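Local coordinates for protein carbonic anhydrase (Unidentified, PDB 3R1W) that probably catalyses the reversible hydration of carbon dioxide to bicarbonate, as a trimeric left-handed beta-helix enzyme of the gamma-class carbonic anhydrase type, at residues G23-V28 against G41-V46; I35-L40 against H58-A63; G108-I113 against F167-A172. All coordinates share one frame; numbering follows the deposited sequence.

Contacts 1 and 2 share one coil of a left-handed beta-helix and pair it with its neighbours, their centres about 11 Å apart. In contact 2, strands 38-40 and 58-61 pair on one flat side; from strand 38-40 the chain rounds a corner into 41-46, one half of contact 1. Two probable backbone hydrogen bonds join them, G23 N to L40 O and G41 N to I61 O, each 2.9 Å. Contact 3 lies farther along the helix axis, its centre about 16 Å from that of contact 1 and about 18 Å from that of contact 2; it packs helix 162-184 on the sheet that also holds contact 1. In gamma-class relatives the metal site lies between subunits of the trimer.

Contact 1 of 3, residues G23-V28 against G41-V46; sequences GERVFV and GDDCSV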
# COMPACT_ATOMS: atom_id res chain seq x y z
N GLY B 23 -24.90 4.00 4.42
CA GLY B 23 -26.19 3.35 4.19
C GLY B 23 -26.44 2.20 5.14
O GLY B 23 -25.79 2.08 6.18
N GLU B 24 -27.38 1.33 4.78
CA GLU B 24 -27.75 0.20 5.61
C GLU B 24 -26.72 -0.91 5.55
O GLU B 24 -26.22 -1.25 4.47
CB GLU B 24 -29.10 -0.36 5.17
CG GLU B 24 -30.22 0.67 5.12
CD GLU B 24 -30.62 1.14 6.50
OE1 GLU B 24 -30.52 0.33 7.45
OE2 GLU B 24 -31.02 2.31 6.64
N ARG B 25 -26.42 -1.50 6.70
CA ARG B 25 -25.59 -2.71 6.79
C ARG B 25 -24.19 -2.50 6.23
O ARG B 25 -23.59 -3.43 5.72
CB ARG B 25 -26.26 -3.89 6.07
CG ARG B 25 -27.74 -4.08 6.42
CD ARG B 25 -28.40 -5.18 5.57
NE ARG B 25 -28.45 -4.80 4.15
CZ ARG B 25 -29.42 -4.08 3.59
NH1 ARG B 25 -30.46 -3.65 4.31
NH2 ARG B 25 -29.36 -3.78 2.29
N VAL B 26 -23.67 -1.28 6.33
CA VAL B 26 -22.33 -0.99 5.83
C VAL B 26 -21.31 -1.50 6.85
O VAL B 26 -21.54 -1.39 8.05
CB VAL B 26 -22.14 0.51 5.58
CG1 VAL B 26 -20.67 0.85 5.36
CG2 VAL B 26 -22.99 0.97 4.39
N PHE B 27 -20.22 -2.09 6.37
CA PHE B 27 -19.15 -2.50 7.27
C PHE B 27 -17.94 -1.62 7.04
O PHE B 27 -17.46 -1.49 5.91
CB PHE B 27 -18.73 -3.94 7.00
CG PHE B 27 -17.45 -4.36 7.70
CD1 PHE B 27 -17.42 -4.54 9.07
CD2 PHE B 27 -16.27 -4.56 6.98
CE1 PHE B 27 -16.25 -4.93 9.72
CE2 PHE B 27 -15.11 -4.97 7.62
CZ PHE B 27 -15.09 -5.15 8.98
N VAL B 28 -17.44 -1.02 8.11
CA VAL B 28 -16.16 -0.31 8.06
C VAL B 28 -15.26 -0.92 9.13
O VAL B 28 -15.58 -0.85 10.32
CB VAL B 28 -16.33 1.19 8.35
CG1 VAL B 28 -14.98 1.90 8.30
CG2 VAL B 28 -17.29 1.82 7.34
N GLY B 41 -23.12 3.60 -0.11
CA GLY B 41 -24.42 2.97 -0.27
C GLY B 41 -24.62 1.73 0.58
O GLY B 41 -23.69 1.24 1.23
N ASP B 42 -25.85 1.22 0.58
CA ASP B 42 -26.18 0.03 1.35
C ASP B 42 -25.24 -1.13 1.02
O ASP B 42 -24.87 -1.34 -0.14
CB ASP B 42 -27.62 -0.42 1.07
CG ASP B 42 -28.66 0.60 1.53
OD1 ASP B 42 -28.30 1.56 2.25
OD2 ASP B 42 -29.85 0.43 1.17
N ASP B 43 -24.84 -1.87 2.04
CA ASP B 43 -24.08 -3.11 1.86
C ASP B 43 -22.64 -2.91 1.38
O ASP B 43 -22.00 -3.87 0.95
CB ASP B 43 -24.82 -4.10 0.93
CG ASP B 43 -26.04 -4.73 1.59
OD1 ASP B 43 -25.96 -5.08 2.79
OD2 ASP B 43 -27.08 -4.88 0.91
N CYS B 44 -22.14 -1.67 1.43
CA CYS B 44 -20.74 -1.43 1.10
C CYS B 44 -19.87 -1.99 2.21
O CYS B 44 -20.34 -2.24 3.32
CB CYS B 44 -20.46 0.05 0.94
SG CYS B 44 -20.92 0.72 -0.66
N SER B 45 -18.60 -2.20 1.90
CA SER B 45 -17.68 -2.74 2.88
C SER B 45 -16.32 -2.10 2.68
O SER B 45 -15.84 -1.98 1.56
CB SER B 45 -17.57 -4.26 2.74
OG SER B 45 -17.17 -4.66 1.45
N VAL B 46 -15.71 -1.68 3.78
CA VAL B 46 -14.41 -1.05 3.74
C VAL B 46 -13.52 -1.84 4.68
O VAL B 46 -13.81 -1.97 5.86
CB VAL B 46 -14.46 0.41 4.16
CG1 VAL B 46 -13.07 1.03 4.05
CG2 VAL B 46 -15.46 1.19 3.28
O HOH W 1 -30.92 -1.99 0.63
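Two type II turns on successive coils of the left-handed beta-helix, G23 to V26 and G41 to C44, stack here and run into the parallel strands 27-28 and 45-46. The turns are stitched by D43 N to E24 O (2.9 Å), and by E24 N to D42 OD1 (2.7 Å), which the amide meets from above the carboxylate plane. R25 and D43 occupy the third position of their turns with positive phi, and their side chains meet on the outer side. R25 grips the carboxylate side-on: NE binds D43 OD1 and NH2 binds D43 OD2, both at 2.9 Å, the second bond nearly straight (172°). The bend at chi3 (-66°) turns the guanidinium back to D43, with the acid's plane inclined 48° to it. A water links R25 NH2 (2.9 Å) to D42 OD2 (2.7 Å). Replacing D43 by an alanine would probably leave both R25 and K179, which also bonds to OD1, without their shared anion. Beyond the turns, F27 N to C44 O and V46 N to F27 O (2.8 Å) set the strands in register. Branched V28 and V46 suit the interior, where both touch I34 of strand 33-35. On the other face of the sheet, F27 and S45 are covered by helix 162-184, and the ring of F27 also meets that of W47.

Contact 2 of 3, residues I35-L40 against H58-A63; sequences IGDVEL and HIRIGA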
# COMPACT_ATOMS: atom_id res chain seq x y z
N ILE B 35 -12.84 9.89 6.06
CA ILE B 35 -12.83 11.29 6.48
C ILE B 35 -13.76 12.16 5.65
O ILE B 35 -13.64 12.22 4.43
CB ILE B 35 -11.41 11.89 6.41
CG1 ILE B 35 -10.50 11.24 7.46
CG2 ILE B 35 -11.45 13.42 6.61
CD1 ILE B 35 -9.00 11.51 7.24
N GLY B 36 -14.69 12.83 6.32
CA GLY B 36 -15.38 13.96 5.71
C GLY B 36 -16.51 13.65 4.75
O GLY B 36 -17.46 12.94 5.09
N ASP B 37 -16.38 14.19 3.53
CA ASP B 37 -17.48 14.27 2.57
C ASP B 37 -17.54 12.98 1.75
O ASP B 37 -17.24 12.98 0.56
CB ASP B 37 -17.26 15.47 1.66
CG ASP B 37 -18.50 15.84 0.86
OD1 ASP B 37 -19.54 15.14 0.97
OD2 ASP B 37 -18.44 16.85 0.12
N VAL B 38 -17.91 11.89 2.42
CA VAL B 38 -17.94 10.56 1.81
C VAL B 38 -19.31 9.95 2.04
O VAL B 38 -19.83 9.99 3.15
CB VAL B 38 -16.90 9.61 2.47
CG1 VAL B 38 -17.03 8.19 1.89
CG2 VAL B 38 -15.48 10.15 2.31
N GLU B 39 -19.89 9.37 1.00
CA GLU B 39 -21.14 8.65 1.14
C GLU B 39 -20.96 7.22 0.64
O GLU B 39 -20.35 7.00 -0.40
CB GLU B 39 -22.26 9.33 0.34
CG GLU B 39 -22.51 10.77 0.75
CD GLU B 39 -23.74 11.37 0.08
OE1 GLU B 39 -24.47 10.64 -0.63
OE2 GLU B 39 -23.96 12.59 0.27
N LEU B 40 -21.45 6.26 1.42
CA LEU B 40 -21.39 4.85 1.04
C LEU B 40 -22.80 4.28 0.99
O LEU B 40 -23.57 4.44 1.93
CB LEU B 40 -20.56 4.05 2.05
CG LEU B 40 -19.15 4.55 2.36
CD1 LEU B 40 -18.50 3.67 3.42
CD2 LEU B 40 -18.33 4.56 1.11
N HIS B 58 -15.74 15.87 -2.90
CA HIS B 58 -16.68 14.82 -2.51
C HIS B 58 -16.33 13.43 -3.07
O HIS B 58 -15.73 13.30 -4.14
CB HIS B 58 -18.14 15.21 -2.83
CG HIS B 58 -18.43 15.42 -4.28
ND1 HIS B 58 -18.43 16.67 -4.87
CD2 HIS B 58 -18.78 14.55 -5.26
CE1 HIS B 58 -18.73 16.55 -6.15
NE2 HIS B 58 -18.96 15.28 -6.41
N ILE B 59 -16.69 12.41 -2.30
CA ILE B 59 -16.54 11.01 -2.69
C ILE B 59 -17.90 10.34 -2.52
O ILE B 59 -18.49 10.39 -1.44
CB ILE B 59 -15.50 10.29 -1.80
CG1 ILE B 59 -14.14 11.01 -1.89
CG2 ILE B 59 -15.35 8.83 -2.23
CD1 ILE B 59 -13.07 10.41 -0.98
N ARG B 60 -18.39 9.68 -3.57
CA ARG B 60 -19.69 9.03 -3.54
C ARG B 60 -19.53 7.60 -4.01
O ARG B 60 -18.94 7.35 -5.06
CB ARG B 60 -20.66 9.77 -4.47
CG ARG B 60 -20.88 11.24 -4.09
CD ARG B 60 -21.67 11.33 -2.79
NE ARG B 60 -21.90 12.72 -2.39
CZ ARG B 60 -21.15 13.39 -1.52
NH1 ARG B 60 -20.10 12.81 -0.93
NH2 ARG B 60 -21.46 14.65 -1.24
N ILE B 61 -20.01 6.66 -3.21
CA ILE B 61 -19.90 5.24 -3.55
C ILE B 61 -21.27 4.59 -3.48
O ILE B 61 -22.02 4.81 -2.53
CB ILE B 61 -18.90 4.52 -2.62
CG1 ILE B 61 -17.53 5.21 -2.69
CG2 ILE B 61 -18.80 3.03 -2.97
CD1 ILE B 61 -16.45 4.60 -1.80
N GLY B 62 -21.61 3.80 -4.48
CA GLY B 62 -22.93 3.18 -4.54
C GLY B 62 -23.10 1.99 -3.62
O GLY B 62 -22.43 1.87 -2.61
N ALA B 63 -24.02 1.09 -3.99
CA ALA B 63 -24.37 -0.06 -3.16
C ALA B 63 -23.57 -1.32 -3.49
O ALA B 63 -23.19 -1.54 -4.63
CB ALA B 63 -25.87 -0.35 -3.29
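R60 reaches across from strand 58-61 to two acids, D37 and E39, on the outer side of the sheet, while V38, I59, L40 and I61 fill the inner side. The inner side is the tight one: L40 CD2 presses on I61 CD1 at 3.5 Å, closer than usual for two methyl carbons, and V38 CG2 rests on I59 CD1 at 4.1 Å. These apolar chains lie alongside one another in pairs, and beta-branched valine and isoleucine fit the extended backbone and buried interior. Between the two sides run the parallel-sheet bonds, I59 N to D37 O, E39 N to I59 O (3.0 Å) and I61 N to E39 O. The outer side is polar and partly exposed. The R60 chain bends at chi2 (-70°), laying its guanidinium back along the strand so that NH1 (3.1 Å) and NH2 (3.0 Å) both grip D37 OD1 from one face of the carboxylate plane. NH1 also reaches I59 O at 3.0 Å. The E39 carboxylate stacks over one guanidinium face, the planes only 6° apart; this salt bridge rests on charge, with no N-H pointing at OE2. H58 CB lies over the opposite face. Strand 38-40 is flanked by strand 21-22, where L22 touches L40, and strand 58-61 by strand 88-90, whose I89 meets R60 and whose I90 meets I61.

Contact 3 of 3, residues G108-I113 against F167-A172; sequences GNRVLI and FFTYGA
The ring of F168 is laid flat against the backbone of R110, whose carbonyl O sits over the ring centre, 3.2 Å above its plane; the nearest ring atom is CD1, 3.3 Å from R110 O. The amides of V111 and L112 approach the same ring obliquely. On the F167 ring, one face is covered by G171 CA, one helical turn on; a glycine suits that place because a CB there would clash with F167 CE2. L112 CD1 reaches F167 CD2 obliquely at 4.0 Å, and Y81 of the third subunit meets the F167 ring edge-to-face. No hydrogen bond crosses this contact. Besides the carbonyl over the ring, apolar contacts carry it: R110 CB against F168 CB at 3.6 Å, and L112 CB against F168 CE1 at 4.1 Å. With CG anti to its carbonyl carbon (chi1 -65°), F168 directs its large ring at the strand, and I130 and I160 also touch it. The aliphatic part of R110 runs beside T169, while its NE pairs with E128. The axis of the 167-172 part of helix 162-184 and that of strand 111-113 make an angle of 66° and come within 8.5 Å. A C-terminal helix packed along the outside of a left-handed beta-helix is consistent with the fold of gamma-class carbonic anhydrases, to which this protein probably belongs.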
# COMPACT_ATOMS: atom_id res chain seq x y z
N GLY B 108 -18.30 3.22 -13.04
CA GLY B 108 -19.70 2.86 -13.18
C GLY B 108 -20.14 1.70 -12.30
O GLY B 108 -19.60 1.51 -11.21
N ASN B 109 -21.10 0.92 -12.78
CA ASN B 109 -21.62 -0.22 -12.04
C ASN B 109 -21.06 -1.54 -12.55
O ASN B 109 -20.77 -1.69 -13.74
CB ASN B 109 -23.15 -0.28 -12.15
CG ASN B 109 -23.82 1.02 -11.76
OD1 ASN B 109 -23.47 1.64 -10.75
ND2 ASN B 109 -24.79 1.44 -12.56
N ARG B 110 -20.93 -2.52 -11.65
CA ARG B 110 -20.51 -3.87 -12.00
C ARG B 110 -19.12 -3.82 -12.65
O ARG B 110 -18.96 -4.06 -13.84
CB ARG B 110 -21.55 -4.55 -12.90
CG ARG B 110 -22.89 -4.75 -12.21
CD ARG B 110 -23.90 -5.47 -13.10
NE ARG B 110 -24.16 -4.73 -14.33
CZ ARG B 110 -24.98 -3.68 -14.43
NH1 ARG B 110 -25.63 -3.23 -13.36
NH2 ARG B 110 -25.14 -3.08 -15.60
N VAL B 111 -18.14 -3.47 -11.83
CA VAL B 111 -16.78 -3.24 -12.30
C VAL B 111 -15.80 -3.96 -11.37
O VAL B 111 -16.00 -3.96 -10.15
CB VAL B 111 -16.46 -1.72 -12.33
CG1 VAL B 111 -15.00 -1.47 -12.61
CG2 VAL B 111 -17.34 -1.01 -13.37
N LEU B 112 -14.78 -4.58 -11.95
CA LEU B 112 -13.71 -5.22 -11.19
C LEU B 112 -12.46 -4.38 -11.30
O LEU B 112 -11.91 -4.24 -12.39
CB LEU B 112 -13.41 -6.60 -11.78
CG LEU B 112 -13.60 -7.87 -10.96
CD1 LEU B 112 -13.09 -9.07 -11.76
CD2 LEU B 112 -12.87 -7.77 -9.63
N ILE B 113 -12.01 -3.82 -10.19
CA ILE B 113 -10.74 -3.11 -10.18
C ILE B 113 -9.69 -4.00 -9.50
O ILE B 113 -9.79 -4.27 -8.31
CB ILE B 113 -10.86 -1.74 -9.49
CG1 ILE B 113 -11.76 -0.81 -10.32
CG2 ILE B 113 -9.48 -1.08 -9.32
CD1 ILE B 113 -12.48 0.20 -9.51
N PHE B 167 -19.72 -12.61 -13.13
CA PHE B 167 -18.90 -12.52 -11.93
C PHE B 167 -18.99 -11.17 -11.22
O PHE B 167 -18.79 -11.10 -10.01
CB PHE B 167 -17.43 -12.86 -12.21
CG PHE B 167 -16.57 -12.88 -10.99
CD1 PHE B 167 -16.54 -14.00 -10.15
CD2 PHE B 167 -15.79 -11.78 -10.65
CE1 PHE B 167 -15.74 -14.02 -9.02
CE2 PHE B 167 -14.99 -11.79 -9.51
CZ PHE B 167 -14.97 -12.92 -8.69
N PHE B 168 -19.28 -10.10 -11.95
CA PHE B 168 -19.38 -8.79 -11.31
C PHE B 168 -20.36 -8.87 -10.14
O PHE B 168 -20.08 -8.41 -9.04
CB PHE B 168 -19.85 -7.71 -12.29
CG PHE B 168 -18.88 -7.43 -13.41
CD1 PHE B 168 -17.59 -7.01 -13.15
CD2 PHE B 168 -19.30 -7.54 -14.73
CE1 PHE B 168 -16.71 -6.74 -14.18
CE2 PHE B 168 -18.43 -7.27 -15.77
CZ PHE B 168 -17.13 -6.86 -15.50
N THR B 169 -21.53 -9.44 -10.40
CA THR B 169 -22.59 -9.53 -9.41
C THR B 169 -22.32 -10.66 -8.42
O THR B 169 -22.55 -10.50 -7.23
CB THR B 169 -23.96 -9.76 -10.09
OG1 THR B 169 -24.34 -8.57 -10.78
CG2 THR B 169 -25.01 -10.11 -9.06
N TYR B 170 -21.83 -11.79 -8.91
CA TYR B 170 -21.47 -12.87 -8.00
C TYR B 170 -20.40 -12.44 -6.98
O TYR B 170 -20.54 -12.68 -5.78
CB TYR B 170 -20.96 -14.12 -8.73
CG TYR B 170 -20.41 -15.12 -7.73
CD1 TYR B 170 -21.26 -15.97 -7.04
CD2 TYR B 170 -19.05 -15.16 -7.42
CE1 TYR B 170 -20.78 -16.86 -6.11
CE2 TYR B 170 -18.56 -16.04 -6.50
CZ TYR B 170 -19.43 -16.89 -5.84
OH TYR B 170 -18.95 -17.78 -4.90
N GLY B 171 -19.32 -11.84 -7.48
CA GLY B 171 -18.20 -11.45 -6.63
C GLY B 171 -18.60 -10.39 -5.63
O GLY B 171 -18.26 -10.47 -4.45
N ALA B 172 -19.32 -9.38 -6.11
CA ALA B 172 -19.83 -8.34 -5.23
C ALA B 172 -20.74 -8.95 -4.16
O ALA B 172 -20.68 -8.56 -3.00
CB ALA B 172 -20.55 -7.26 -6.02